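PDB 5HU7: putative polyketide synthase from Brevibacillus brevis, which probably catalyses the dehydration of beta-hydroxyacyl intermediates during polyketide chain elongation, as the dehydratase domain of a trans-acyltransferase polyketide synthase. Local coordinates for residues A[102-107]-A[129-134]; A[53-58]-A[111-116]. One frame throughout, in Å; residues are numbered along the deposited sequence.

Contact 1 (A[102-107]-A[129-134]); sequences YPEDTG and HGMVEF
Glu104 reaches Met131 over the intervening strand 108-115, which hydrogen-bonds through its backbone to both flanking strands, 95-105 and 125-135. Glu104 CG stands anti to its own backbone N (chi1 -172°), and a bend at chi2 then lays the carboxylate with one flat face against the thioether: Met131 SD is 3.6 Å from Glu104 CG and equally close to Glu104 CD. The two side chains cross at about a right angle, and Met131 CE packs at 4.1 Å from Glu104 CD. Met131 also leans on Glu108 and Ala110 of the intervening strand. Were Met131 an alanine, the thioether would be gone, which would probably leave Glu104 without its partner and open a gap over Glu108 and Ala110. This is the surface end of a hot-dog sheet, where 95-105 and 125-135 flank the same strand and their touching parts run only 17° apart. Glu104 and Asp105 together face Glu108, forming a classic beta bulge just before the turn. Within the bulge, Asp105 OD1 accepts a hydrogen bond from Thr106 N at 3.0 Å, met on its anti side and tilted out of the carboxylate plane. Gly107 then brings its O to 3.5 Å from Glu133 CG and 3.8 Å from Glu133 CB, touching only the aliphatic root of that side chain. Glu133 OE2 forms a salt bridge with Arg78.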
ATOM      1  N   TYR A 102      -6.599  -2.764  13.580  1.00 64.96           N
ATOM      2  CA  TYR A 102      -7.807  -3.551  13.848  1.00 65.09           C
ATOM      3  C   TYR A 102      -8.887  -2.677  14.532  1.00 68.46           C
ATOM      4  O   TYR A 102      -8.569  -1.757  15.295  1.00 64.97           O
ATOM      5  CB  TYR A 102      -7.472  -4.720  14.808  1.00 66.58           C
ATOM      6  CG  TYR A 102      -6.186  -5.443  14.487  1.00 68.62           C
ATOM      7  CD1 TYR A 102      -4.970  -5.001  14.998  1.00 70.33           C
ATOM      8  CD2 TYR A 102      -6.181  -6.572  13.664  1.00 68.61           C
ATOM      9  CE1 TYR A 102      -3.773  -5.601  14.630  1.00 72.23           C
ATOM     10  CE2 TYR A 102      -4.984  -7.181  13.284  1.00 68.65           C
ATOM     11  CZ  TYR A 102      -3.786  -6.714  13.798  1.00 76.34           C
ATOM     12  OH  TYR A 102      -2.602  -7.324  13.488  1.00 73.67           O
ATOM     13  N   PRO A 103     -10.159  -3.089  14.423  1.00 68.63           N
ATOM     14  CA  PRO A 103     -11.242  -2.340  15.117  1.00 67.79           C
ATOM     15  C   PRO A 103     -11.202  -2.518  16.617  1.00 68.95           C
ATOM     16  O   PRO A 103     -10.712  -3.551  17.073  1.00 71.25           O
ATOM     17  CB  PRO A 103     -12.523  -2.952  14.565  1.00 70.93           C
ATOM     18  CG  PRO A 103     -12.144  -4.251  13.976  1.00 76.61           C
ATOM     19  CD  PRO A 103     -10.696  -4.224  13.627  1.00 71.86           C
ATOM     20  N   GLU A 104     -11.598  -1.486  17.375  1.00 61.21           N
ATOM     21  CA  GLU A 104     -11.685  -1.581  18.828  1.00 62.16           C
ATOM     22  C   GLU A 104     -13.043  -1.139  19.299  1.00 68.97           C
ATOM     23  O   GLU A 104     -13.649  -1.864  20.077  1.00 72.78           O
ATOM     24  CB  GLU A 104     -10.613  -0.755  19.553  1.00 62.81           C
ATOM     25  CG  GLU A 104     -10.567  -0.981  21.065  1.00 74.67           C
ATOM     26  CD  GLU A 104     -10.111  -2.344  21.563  1.00105.19           C
ATOM     27  OE1 GLU A 104      -9.769  -3.221  20.735  1.00 98.41           O
ATOM     28  OE2 GLU A 104     -10.105  -2.534  22.801  1.00109.46           O
ATOM     29  N   ASP A 105     -13.464   0.082  18.913  1.00 63.56           N
ATOM     30  CA  ASP A 105     -14.732   0.696  19.262  1.00 64.99           C
ATOM     31  C   ASP A 105     -15.090   1.679  18.127  1.00 70.18           C
ATOM     32  O   ASP A 105     -14.329   1.813  17.163  1.00 67.97           O
ATOM     33  CB  ASP A 105     -14.611   1.421  20.621  1.00 66.91           C
ATOM     34  CG  ASP A 105     -15.851   1.377  21.507  1.00 87.61           C
ATOM     35  OD1 ASP A 105     -16.991   1.328  20.950  1.00 91.46           O
ATOM     36  OD2 ASP A 105     -15.698   1.505  22.753  1.00 93.88           O
ATOM     37  N   THR A 106     -16.211   2.410  18.275  1.00 67.93           N
ATOM     38  CA  THR A 106     -16.674   3.356  17.273  1.00 66.60           C
ATOM     39  C   THR A 106     -15.677   4.458  16.961  1.00 63.26           C
ATOM     40  O   THR A 106     -15.584   4.852  15.809  1.00 63.66           O
ATOM     41  CB  THR A 106     -18.003   3.968  17.673  1.00 66.74           C
ATOM     42  OG1 THR A 106     -17.861   4.547  18.977  1.00 64.80           O
ATOM     43  CG2 THR A 106     -19.131   2.981  17.638  1.00 64.23           C
ATOM     44  N   GLY A 107     -14.974   4.960  17.962  1.00 55.18           N
ATOM     45  CA  GLY A 107     -13.998   6.044  17.780  1.00 53.54           C
ATOM     46  C   GLY A 107     -12.603   5.601  18.196  1.00 58.71           C
ATOM     47  O   GLY A 107     -11.774   6.430  18.567  1.00 58.63           O
ATOM     48  N   HIS A 129       1.903  -2.790  20.947  1.00 50.92           N
ATOM     49  CA  HIS A 129       0.486  -2.601  20.678  1.00 51.44           C
ATOM     50  C   HIS A 129      -0.042  -1.405  21.467  1.00 54.96           C
ATOM     51  O   HIS A 129       0.564  -0.985  22.451  1.00 54.04           O
ATOM     52  CB  HIS A 129      -0.336  -3.880  20.957  1.00 52.91           C
ATOM     53  CG  HIS A 129      -0.271  -4.349  22.370  1.00 57.80           C
ATOM     54  ND1 HIS A 129       0.636  -5.323  22.707  1.00 61.59           N
ATOM     55  CD2 HIS A 129      -0.892  -3.947  23.497  1.00 60.40           C
ATOM     56  CE1 HIS A 129       0.539  -5.488  24.014  1.00 61.78           C
ATOM     57  NE2 HIS A 129      -0.310  -4.645  24.536  1.00 61.40           N
ATOM     58  N   GLY A 130      -1.149  -0.863  21.015  1.00 51.53           N
ATOM     59  CA  GLY A 130      -1.788   0.261  21.662  1.00 50.24           C
ATOM     60  C   GLY A 130      -3.076   0.656  20.993  1.00 52.43           C
ATOM     61  O   GLY A 130      -3.449   0.078  19.974  1.00 49.11           O
ATOM     62  N   MET A 131      -3.786   1.598  21.596  1.00 53.00           N
ATOM     63  CA  MET A 131      -5.056   2.106  21.081  1.00 54.77           C
ATOM     64  C   MET A 131      -4.842   3.485  20.536  1.00 57.56           C
ATOM     65  O   MET A 131      -3.984   4.203  21.049  1.00 56.34           O
ATOM     66  CB  MET A 131      -6.096   2.169  22.198  1.00 59.09           C
ATOM     67  CG  MET A 131      -6.318   0.838  22.900  1.00 66.59           C
ATOM     68  SD  MET A 131      -7.125  -0.367  21.837  1.00 76.07           S
ATOM     69  CE  MET A 131      -6.108  -1.819  22.122  1.00 73.99           C
ATOM     70  N   VAL A 132      -5.626   3.863  19.518  1.00 54.39           N
ATOM     71  CA  VAL A 132      -5.570   5.194  18.909  1.00 53.95           C
ATOM     72  C   VAL A 132      -6.937   5.818  18.675  1.00 55.86           C
ATOM     73  O   VAL A 132      -7.838   5.139  18.222  1.00 55.68           O
ATOM     74  CB  VAL A 132      -4.742   5.186  17.611  1.00 59.14           C
ATOM     75  CG1 VAL A 132      -4.749   6.564  16.942  1.00 59.93           C
ATOM     76  CG2 VAL A 132      -3.329   4.739  17.912  1.00 58.66           C
ATOM     77  N   GLU A 133      -7.059   7.142  18.964  1.00 52.89           N
ATOM     78  CA  GLU A 133      -8.241   7.966  18.689  1.00 52.41           C
ATOM     79  C   GLU A 133      -7.839   9.196  17.914  1.00 56.99           C
ATOM     80  O   GLU A 133      -6.751   9.760  18.103  1.00 57.21           O
ATOM     81  CB  GLU A 133      -8.930   8.452  19.957  1.00 53.63           C
ATOM     82  CG  GLU A 133      -9.379   7.334  20.886  1.00 57.16           C
ATOM     83  CD  GLU A 133      -9.693   7.855  22.266  1.00 72.04           C
ATOM     84  OE1 GLU A 133     -10.889   8.033  22.594  1.00 84.61           O
ATOM     85  OE2 GLU A 133      -8.726   8.172  22.990  1.00 70.43           O
ATOM     86  N   PHE A 134      -8.743   9.622  17.070  1.00 57.48           N
ATOM     87  CA  PHE A 134      -8.684  10.837  16.270  1.00 59.88           C
ATOM     88  C   PHE A 134      -9.583  11.801  16.939  1.00 62.28           C
ATOM     89  O   PHE A 134     -10.738  11.486  17.190  1.00 63.18           O
ATOM     90  CB  PHE A 134      -9.208  10.577  14.870  1.00 64.40           C
ATOM     91  CG  PHE A 134      -8.328   9.600  14.142  1.00 66.17           C
ATOM     92  CD1 PHE A 134      -7.044   9.961  13.745  1.00 69.65           C
ATOM     93  CD2 PHE A 134      -8.796   8.351  13.798  1.00 69.99           C
ATOM     94  CE1 PHE A 134      -6.235   9.063  13.065  1.00 70.58           C
ATOM     95  CE2 PHE A 134      -7.987   7.454  13.123  1.00 74.13           C
ATOM     96  CZ  PHE A 134      -6.706   7.810  12.773  1.00 71.72           C
TER

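Contact 2 (A[53-58]-A[111-116]); sequences IAYLEM and YKIYSE
Met58 N donates to Ala54 O at 2.9 Å, a helical bond in the turn that presents Tyr55 and Met58 to Ile113. Ile113 meets them with two different branches. Its CG1 lies anti to the carbonyl carbon (chi1 -66°) and the chain continues extended, carrying Ile113 CD1 to 3.3 Å from Tyr55 O. The same methyl sits at the edge of the Tyr55 ring, near its plane, with Ile113 CD1 4.1 Å from Tyr55 CD1. The other branch, Ile113 CG2, faces the thioether, 4.2 Å from Met58 SD. Helix 52-65 is thus laid against strand 108-115 in the manner of the hot-dog fold, a long helix wrapped by a curved antiparallel sheet. Val97 of the neighbouring strand touches Ile113, and Val99 touches Met58, widening the apolar seat. Tyr55 OH is hydrogen-bonded to Leu88 N, while Phe50 meets the ring edge-to-face. The methyl on the Tyr55 carbonyl oxygen, the ring edge and the thioether meet by van der Waals contact, so helix and strand are held by fit rather than by directed polar bonds across the two segments.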
ATOM      1  N   ILE A  53      11.110   5.380  20.403  1.00 65.92           N
ATOM      2  CA  ILE A  53      10.299   6.315  19.596  1.00 67.09           C
ATOM      3  C   ILE A  53       9.932   5.795  18.207  1.00 64.83           C
ATOM      4  O   ILE A  53       8.922   6.216  17.641  1.00 63.16           O
ATOM      5  CB  ILE A  53      10.952   7.717  19.478  1.00 73.01           C
ATOM      6  CG1 ILE A  53      12.431   7.588  18.946  1.00 77.24           C
ATOM      7  CG2 ILE A  53      10.837   8.444  20.835  1.00 74.92           C
ATOM      8  CD1 ILE A  53      13.051   8.819  18.502  1.00100.51           C
ATOM      9  N   ALA A  54      10.732   4.899  17.657  1.00 59.34           N
ATOM     10  CA  ALA A  54      10.444   4.367  16.342  1.00 59.52           C
ATOM     11  C   ALA A  54       9.139   3.574  16.347  1.00 62.04           C
ATOM     12  O   ALA A  54       8.396   3.639  15.375  1.00 61.16           O
ATOM     13  CB  ALA A  54      11.585   3.517  15.854  1.00 61.07           C
ATOM     14  N   TYR A  55       8.799   2.923  17.491  1.00 56.77           N
ATOM     15  CA  TYR A  55       7.546   2.194  17.635  1.00 55.08           C
ATOM     16  C   TYR A  55       6.355   3.142  17.607  1.00 58.99           C
ATOM     17  O   TYR A  55       5.321   2.798  17.045  1.00 62.28           O
ATOM     18  CB  TYR A  55       7.515   1.438  18.972  1.00 54.10           C
ATOM     19  CG  TYR A  55       8.482   0.282  19.081  1.00 52.85           C
ATOM     20  CD1 TYR A  55       8.201  -0.948  18.483  1.00 54.28           C
ATOM     21  CD2 TYR A  55       9.605   0.371  19.886  1.00 53.90           C
ATOM     22  CE1 TYR A  55       9.024  -2.060  18.696  1.00 53.96           C
ATOM     23  CE2 TYR A  55      10.446  -0.721  20.083  1.00 55.40           C
ATOM     24  CZ  TYR A  55      10.129  -1.944  19.519  1.00 58.83           C
ATOM     25  OH  TYR A  55      10.930  -3.026  19.737  1.00 66.43           O
ATOM     26  N   LEU A  56       6.488   4.328  18.218  1.00 52.71           N
ATOM     27  CA  LEU A  56       5.409   5.305  18.272  1.00 53.16           C
ATOM     28  C   LEU A  56       5.197   5.982  16.949  1.00 56.56           C
ATOM     29  O   LEU A  56       4.062   6.183  16.517  1.00 57.01           O
ATOM     30  CB  LEU A  56       5.706   6.341  19.336  1.00 55.04           C
ATOM     31  CG  LEU A  56       5.919   5.819  20.772  1.00 58.89           C
ATOM     32  CD1 LEU A  56       6.362   6.962  21.668  1.00 59.79           C
ATOM     33  CD2 LEU A  56       4.688   5.175  21.304  1.00 56.80           C
ATOM     34  N   GLU A  57       6.293   6.367  16.322  1.00 55.63           N
ATOM     35  CA  GLU A  57       6.322   6.995  14.992  1.00 57.22           C
ATOM     36  C   GLU A  57       5.748   6.056  13.900  1.00 59.83           C
ATOM     37  O   GLU A  57       4.952   6.504  13.084  1.00 57.73           O
ATOM     38  CB  GLU A  57       7.761   7.413  14.658  1.00 59.26           C
ATOM     39  CG  GLU A  57       7.946   8.185  13.377  1.00 66.96           C
ATOM     40  CD  GLU A  57       7.056   9.392  13.200  1.00 77.12           C
ATOM     41  OE1 GLU A  57       6.821  10.095  14.201  1.00 83.54           O
ATOM     42  OE2 GLU A  57       6.560   9.624  12.074  1.00 78.18           O
ATOM     43  N   MET A  58       6.122   4.762  13.928  1.00 59.49           N
ATOM     44  CA  MET A  58       5.615   3.747  12.990  1.00 61.31           C
ATOM     45  C   MET A  58       4.099   3.550  13.159  1.00 62.32           C
ATOM     46  O   MET A  58       3.365   3.561  12.188  1.00 60.83           O
ATOM     47  CB  MET A  58       6.345   2.406  13.171  1.00 64.81           C
ATOM     48  CG  MET A  58       6.182   1.482  11.996  1.00 72.62           C
ATOM     49  SD  MET A  58       6.755  -0.225  12.236  1.00 79.27           S
ATOM     50  CE  MET A  58       8.347   0.004  12.475  1.00 76.29           C
ATOM     51  N   TYR A 111      -3.728  -1.141  17.340  1.00 54.45           N
ATOM     52  CA  TYR A 111      -2.621  -1.446  16.437  1.00 53.24           C
ATOM     53  C   TYR A 111      -1.700  -2.464  17.045  1.00 55.37           C
ATOM     54  O   TYR A 111      -1.632  -2.599  18.264  1.00 52.18           O
ATOM     55  CB  TYR A 111      -1.846  -0.198  15.997  1.00 54.32           C
ATOM     56  CG  TYR A 111      -0.898   0.356  17.029  1.00 53.14           C
ATOM     57  CD1 TYR A 111       0.382  -0.148  17.163  1.00 54.59           C
ATOM     58  CD2 TYR A 111      -1.285   1.383  17.877  1.00 54.28           C
ATOM     59  CE1 TYR A 111       1.218   0.269  18.194  1.00 54.43           C
ATOM     60  CE2 TYR A 111      -0.446   1.836  18.900  1.00 55.73           C
ATOM     61  CZ  TYR A 111       0.817   1.303  19.032  1.00 61.25           C
ATOM     62  OH  TYR A 111       1.624   1.774  20.031  1.00 69.34           O
ATOM     63  N   LYS A 112      -0.974  -3.182  16.189  1.00 55.31           N
ATOM     64  CA  LYS A 112       0.049  -4.131  16.612  1.00 53.83           C
ATOM     65  C   LYS A 112       1.205  -4.049  15.682  1.00 54.64           C
ATOM     66  O   LYS A 112       1.018  -4.137  14.480  1.00 55.05           O
ATOM     67  CB  LYS A 112      -0.431  -5.572  16.589  1.00 57.24           C
ATOM     68  CG  LYS A 112      -1.503  -5.901  17.577  1.00 71.41           C
ATOM     69  CD  LYS A 112      -1.511  -7.405  17.906  1.00 83.25           C
ATOM     70  CE  LYS A 112      -2.770  -8.114  17.513  1.00 83.98           C
ATOM     71  NZ  LYS A 112      -3.841  -7.911  18.492  1.00 68.66           N
ATOM     72  N   ILE A 113       2.407  -4.024  16.231  1.00 51.37           N
ATOM     73  CA  ILE A 113       3.640  -4.046  15.464  1.00 49.66           C
ATOM     74  C   ILE A 113       4.145  -5.446  15.699  1.00 54.95           C
ATOM     75  O   ILE A 113       4.276  -5.862  16.840  1.00 57.19           O
ATOM     76  CB  ILE A 113       4.639  -2.952  15.873  1.00 51.08           C
ATOM     77  CG1 ILE A 113       4.076  -1.566  15.526  1.00 50.43           C
ATOM     78  CG2 ILE A 113       5.990  -3.163  15.187  1.00 51.83           C
ATOM     79  CD1 ILE A 113       4.827  -0.316  16.171  1.00 55.03           C
ATOM     80  N   TYR A 114       4.387  -6.192  14.644  1.00 52.90           N
ATOM     81  CA  TYR A 114       4.782  -7.584  14.800  1.00 55.67           C
ATOM     82  C   TYR A 114       5.655  -8.051  13.656  1.00 59.82           C
ATOM     83  O   TYR A 114       5.676  -7.426  12.607  1.00 58.66           O
ATOM     84  CB  TYR A 114       3.503  -8.461  14.925  1.00 58.09           C
ATOM     85  CG  TYR A 114       2.674  -8.537  13.667  1.00 56.74           C
ATOM     86  CD1 TYR A 114       1.638  -7.651  13.434  1.00 57.12           C
ATOM     87  CD2 TYR A 114       2.888  -9.547  12.737  1.00 58.20           C
ATOM     88  CE1 TYR A 114       0.868  -7.724  12.270  1.00 56.89           C
ATOM     89  CE2 TYR A 114       2.109  -9.647  11.584  1.00 59.54           C
ATOM     90  CZ  TYR A 114       1.103  -8.735  11.350  1.00 66.02           C
ATOM     91  OH  TYR A 114       0.369  -8.840  10.192  1.00 68.82           O
ATOM     92  N   SER A 115       6.345  -9.155  13.858  1.00 60.26           N
ATOM     93  CA  SER A 115       7.234  -9.741  12.849  1.00 62.67           C
ATOM     94  C   SER A 115       7.262 -11.254  12.944  1.00 73.93           C
ATOM     95  O   SER A 115       6.719 -11.824  13.882  1.00 74.13           O
ATOM     96  CB  SER A 115       8.648  -9.187  12.992  1.00 63.28           C
ATOM     97  OG  SER A 115       9.327  -9.722  14.108  1.00 77.08           O
ATOM     98  N   GLU A 116       7.884 -11.897  11.938  1.00 76.45           N
ATOM     99  CA  GLU A 116       8.097 -13.349  11.859  1.00115.59           C
ATOM    100  C   GLU A 116       6.786 -14.125  11.802  1.00158.27           C
ATOM    101  O   GLU A 116       6.666 -15.067  11.029  1.00131.98           O
ATOM    102  CB  GLU A 116       8.978 -13.820  13.029  1.00117.64           C
ATOM    103  CG  GLU A 116       9.563 -15.205  12.835  1.00137.97           C
ATOM    104  CD  GLU A 116      10.583 -15.624  13.877  1.00173.62           C
ATOM    105  OE1 GLU A 116      11.492 -14.813  14.153  1.00175.11           O
ATOM    106  OE2 GLU A 116      10.523 -16.774  14.370  1.00173.98           O
TER

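How the contacts relate
Contact 1 lies at the surface and contact 2 is buried nearer the centre of the molecule, their centres about 15 Å apart. Strand 108-115 joins them: it separates the two strands of contact 1 and supplies one side of contact 2. The tie is direct, since Gly130 O and Tyr111 N lie 2.9 Å apart, a probable hydrogen bond between neighbouring strands. Contact 1 spans strands two apart within the sheet, whereas contact 2 joins sheet to helix. Their chemistry follows: at the sheet's exposed end a carboxylate arm lies on a thioether and the aliphatic part of another glutamate touches a turn carbonyl, while an isoleucine packs on tyrosine and methionine in the interior.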